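Local atomic coordinates of histone acetyltransferase, ELP3 family (Methanocaldococcus infernus, PDB entry 6IA8), a protein that forms 5-(carboxymethyl)uridine at the wobble position 34 of tRNA, using acetyl-CoA and radical S-adenosyl-L-methionine chemistry. Residues 498-501 with 502-506. Numbering follows the deposited sequence.
Sequences VREY and YRKLG. With SO4 (sulfate ion), chain G; SO4 (sulfate ion), chain D.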
ATOM      1  N   VAL A 498     -16.542   0.533  -0.191  1.00 32.90           N
ATOM      2  CA  VAL A 498     -16.592   0.141  -1.598  1.00 36.20           C
ATOM      3  C   VAL A 498     -17.519  -1.051  -1.831  1.00 48.76           C
ATOM      4  O   VAL A 498     -17.756  -1.426  -2.994  1.00 37.27           O
ATOM      5  CB  VAL A 498     -15.178  -0.189  -2.131  1.00 39.47           C
ATOM      6  CG1 VAL A 498     -15.182  -0.297  -3.658  1.00 51.90           C
ATOM      7  CG2 VAL A 498     -14.161   0.817  -1.666  1.00 53.59           C
ATOM      8  N   ARG A 499     -18.029  -1.678  -0.772  1.00 39.27           N
ATOM      9  CA  ARG A 499     -18.858  -2.863  -0.943  1.00 41.85           C
ATOM     10  C   ARG A 499     -20.022  -2.571  -1.878  1.00 43.95           C
ATOM     11  O   ARG A 499     -20.387  -3.410  -2.711  1.00 42.94           O
ATOM     12  CB  ARG A 499     -19.345  -3.337   0.430  1.00 48.31           C
ATOM     13  CG  ARG A 499     -18.188  -3.848   1.313  1.00 44.22           C
ATOM     14  CD  ARG A 499     -18.632  -4.174   2.736  1.00 53.01           C
ATOM     15  NE  ARG A 499     -17.549  -4.765   3.513  1.00 63.97           N
ATOM     16  CZ  ARG A 499     -17.506  -4.804   4.842  1.00 87.16           C
ATOM     17  NH1 ARG A 499     -18.490  -4.278   5.558  1.00 74.65           N
ATOM     18  NH2 ARG A 499     -16.468  -5.358   5.458  1.00 83.02           N
ATOM     19  N   GLU A 500     -20.606  -1.374  -1.760  1.00 39.38           N
ATOM     20  CA  GLU A 500     -21.760  -1.019  -2.583  1.00 46.43           C
ATOM     21  C   GLU A 500     -21.411  -1.099  -4.061  1.00 43.78           C
ATOM     22  O   GLU A 500     -22.234  -1.517  -4.879  1.00 41.87           O
ATOM     23  CB  GLU A 500     -22.264   0.383  -2.221  1.00 45.44           C
ATOM     24  CG  GLU A 500     -23.673   0.676  -2.676  1.00100.96           C
ATOM     25  CD  GLU A 500     -24.691  -0.271  -2.068  1.00125.34           C
ATOM     26  OE1 GLU A 500     -25.247  -1.105  -2.813  1.00125.26           O
ATOM     27  OE2 GLU A 500     -24.925  -0.188  -0.843  1.00107.23           O
ATOM     28  N   TYR A 501     -20.185  -0.723  -4.419  1.00 39.72           N
ATOM     29  CA  TYR A 501     -19.756  -0.767  -5.811  1.00 39.78           C
ATOM     30  C   TYR A 501     -19.791  -2.189  -6.344  1.00 50.78           C
ATOM     31  O   TYR A 501     -20.271  -2.431  -7.455  1.00 42.62           O
ATOM     32  CB  TYR A 501     -18.345  -0.192  -5.938  1.00 42.85           C
ATOM     33  CG  TYR A 501     -17.749  -0.267  -7.338  1.00 36.41           C
ATOM     34  CD1 TYR A 501     -17.998   0.730  -8.281  1.00 41.21           C
ATOM     35  CD2 TYR A 501     -16.967  -1.339  -7.717  1.00 33.40           C
ATOM     36  CE1 TYR A 501     -17.451   0.661  -9.562  1.00 40.87           C
ATOM     37  CE2 TYR A 501     -16.412  -1.425  -8.991  1.00 39.52           C
ATOM     38  CZ  TYR A 501     -16.663  -0.427  -9.917  1.00 39.85           C
ATOM     39  OH  TYR A 501     -16.116  -0.503 -11.172  1.00 45.26           O
ATOM     40  N   TYR A 502     -19.303  -3.148  -5.557  1.00 40.36           N
ATOM     41  CA  TYR A 502     -19.311  -4.538  -6.005  1.00 38.66           C
ATOM     42  C   TYR A 502     -20.711  -5.141  -5.985  1.00 42.23           C
ATOM     43  O   TYR A 502     -21.016  -6.029  -6.797  1.00 36.80           O
ATOM     44  CB  TYR A 502     -18.323  -5.354  -5.154  1.00 33.44           C
ATOM     45  CG  TYR A 502     -16.879  -4.861  -5.369  1.00 34.21           C
ATOM     46  CD1 TYR A 502     -16.218  -5.125  -6.540  1.00 32.52           C
ATOM     47  CD2 TYR A 502     -16.213  -4.091  -4.410  1.00 30.82           C
ATOM     48  CE1 TYR A 502     -14.935  -4.654  -6.775  1.00 35.68           C
ATOM     49  CE2 TYR A 502     -14.933  -3.602  -4.632  1.00 35.19           C
ATOM     50  CZ  TYR A 502     -14.291  -3.909  -5.816  1.00 34.85           C
ATOM     51  OH  TYR A 502     -13.014  -3.457  -6.059  1.00 36.99           O
ATOM     52  N   ARG A 503     -21.578  -4.676  -5.090  1.00 41.37           N
ATOM     53  CA  ARG A 503     -22.957  -5.136  -5.137  1.00 45.55           C
ATOM     54  C   ARG A 503     -23.592  -4.784  -6.471  1.00 49.49           C
ATOM     55  O   ARG A 503     -24.324  -5.596  -7.044  1.00 44.29           O
ATOM     56  CB  ARG A 503     -23.771  -4.542  -3.989  1.00 49.37           C
ATOM     57  CG  ARG A 503     -23.376  -5.084  -2.640  1.00 48.01           C
ATOM     58  CD  ARG A 503     -24.425  -4.732  -1.531  1.00 55.76           C
ATOM     59  NE  ARG A 503     -23.963  -5.245  -0.244  1.00 71.86           N
ATOM     60  CZ  ARG A 503     -23.401  -4.510   0.712  1.00 89.65           C
ATOM     61  NH1 ARG A 503     -23.239  -3.199   0.546  1.00 84.01           N
ATOM     62  NH2 ARG A 503     -23.009  -5.090   1.845  1.00 65.98           N
ATOM     63  N   LYS A 504     -23.325  -3.577  -6.982  1.00 45.49           N
ATOM     64  CA  LYS A 504     -23.835  -3.193  -8.296  1.00 57.07           C
ATOM     65  C   LYS A 504     -23.376  -4.168  -9.379  1.00 53.60           C
ATOM     66  O   LYS A 504     -24.057  -4.336 -10.394  1.00 48.65           O
ATOM     67  CB  LYS A 504     -23.373  -1.777  -8.653  1.00 55.55           C
ATOM     68  CG  LYS A 504     -24.292  -0.647  -8.231  1.00 64.74           C
ATOM     69  CD  LYS A 504     -24.073  -0.220  -6.797  1.00114.14           C
ATOM     70  CE  LYS A 504     -24.889   1.024  -6.463  1.00129.04           C
ATOM     71  NZ  LYS A 504     -24.409   2.235  -7.192  1.00 86.12           N
ATOM     72  N   LEU A 505     -22.219  -4.795  -9.205  1.00 47.59           N
ATOM     73  CA  LEU A 505     -21.702  -5.742 -10.184  1.00 46.66           C
ATOM     74  C   LEU A 505     -22.117  -7.183  -9.900  1.00 49.21           C
ATOM     75  O   LEU A 505     -21.534  -8.107 -10.478  1.00 57.01           O
ATOM     76  CB  LEU A 505     -20.171  -5.645 -10.241  1.00 44.67           C
ATOM     77  CG  LEU A 505     -19.589  -4.258 -10.517  1.00 44.62           C
ATOM     78  CD1 LEU A 505     -18.111  -4.347 -10.742  1.00 38.54           C
ATOM     79  CD2 LEU A 505     -20.278  -3.618 -11.716  1.00 57.50           C
ATOM     80  N   GLY A 506     -23.098  -7.397  -9.029  1.00 45.30           N
ATOM     81  CA  GLY A 506     -23.610  -8.727  -8.767  1.00 46.37           C
ATOM     82  C   GLY A 506     -22.933  -9.485  -7.644  1.00 47.62           C
ATOM     83  O   GLY A 506     -23.216 -10.673  -7.458  1.00 50.75           O
TER
HETATM   84  S   SO4 G 606     -25.068  -8.462   0.575  1.00 94.50           S
HETATM   85  O1  SO4 G 606     -23.747  -8.070   0.096  1.00 94.71           O
HETATM   86  O2  SO4 G 606     -26.040  -8.235  -0.489  1.00 85.22           O
HETATM   87  O3  SO4 G 606     -25.412  -7.663   1.744  1.00111.49           O
HETATM   88  O4  SO4 G 606     -25.072  -9.872   0.942  1.00 99.53           O
HETATM   89  S   SO4 D 603     -16.176   2.168 -13.775  1.00 44.97           S
HETATM   90  O1  SO4 D 603     -16.370   0.956 -14.595  1.00 41.04           O
HETATM   91  O2  SO4 D 603     -16.788   3.286 -14.551  1.00 47.06           O
HETATM   92  O3  SO4 D 603     -16.826   1.983 -12.485  1.00 42.73           O
HETATM   93  O4  SO4 D 603     -14.736   2.435 -13.622  1.00 42.32           O
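The ring of Y501 turns its edge to one face of Y502, a T-shaped pair with planes at 88°. Y501 CD2 sits 3.9 Å above the Y502 ring centre. V498 CG1 packs on Y502 CE2 at 3.5 Å. This is helix 499-504 of the GNAT acetyltransferase domain, where Y502 probably helps bind acetyl-CoA. Y501 CG lies anti to the backbone N (chi1 176°), carrying the ring along the helix until CE2 meets L505 CD1. Y501 OH donates in the ring plane to sulfate (chain D) O3 at 2.9 Å. Backbone N atoms of G468, G470 and R471 bond a sulfate, probably this one, in the likely acetyl-CoA pyrophosphate loop. R499 CB lies over one face of the R503 guanidinium. At its edge, R503 NE donates to sulfate (chain G) O1 at 2.9 Å and 162°. R503 NH1 and R499 NH1 form salt bridges with E179; E500 OE2 is a long second partner of R503 NH1, at 3.7 Å. A leucine in place of R503 would probably leave E179 with R499 alone and E500 without this mate. G506, with positive phi, is C-prime of a Schellman motif: Y507 N reaches Y502 O, and G506 N bonds R503 O at 2.9 Å.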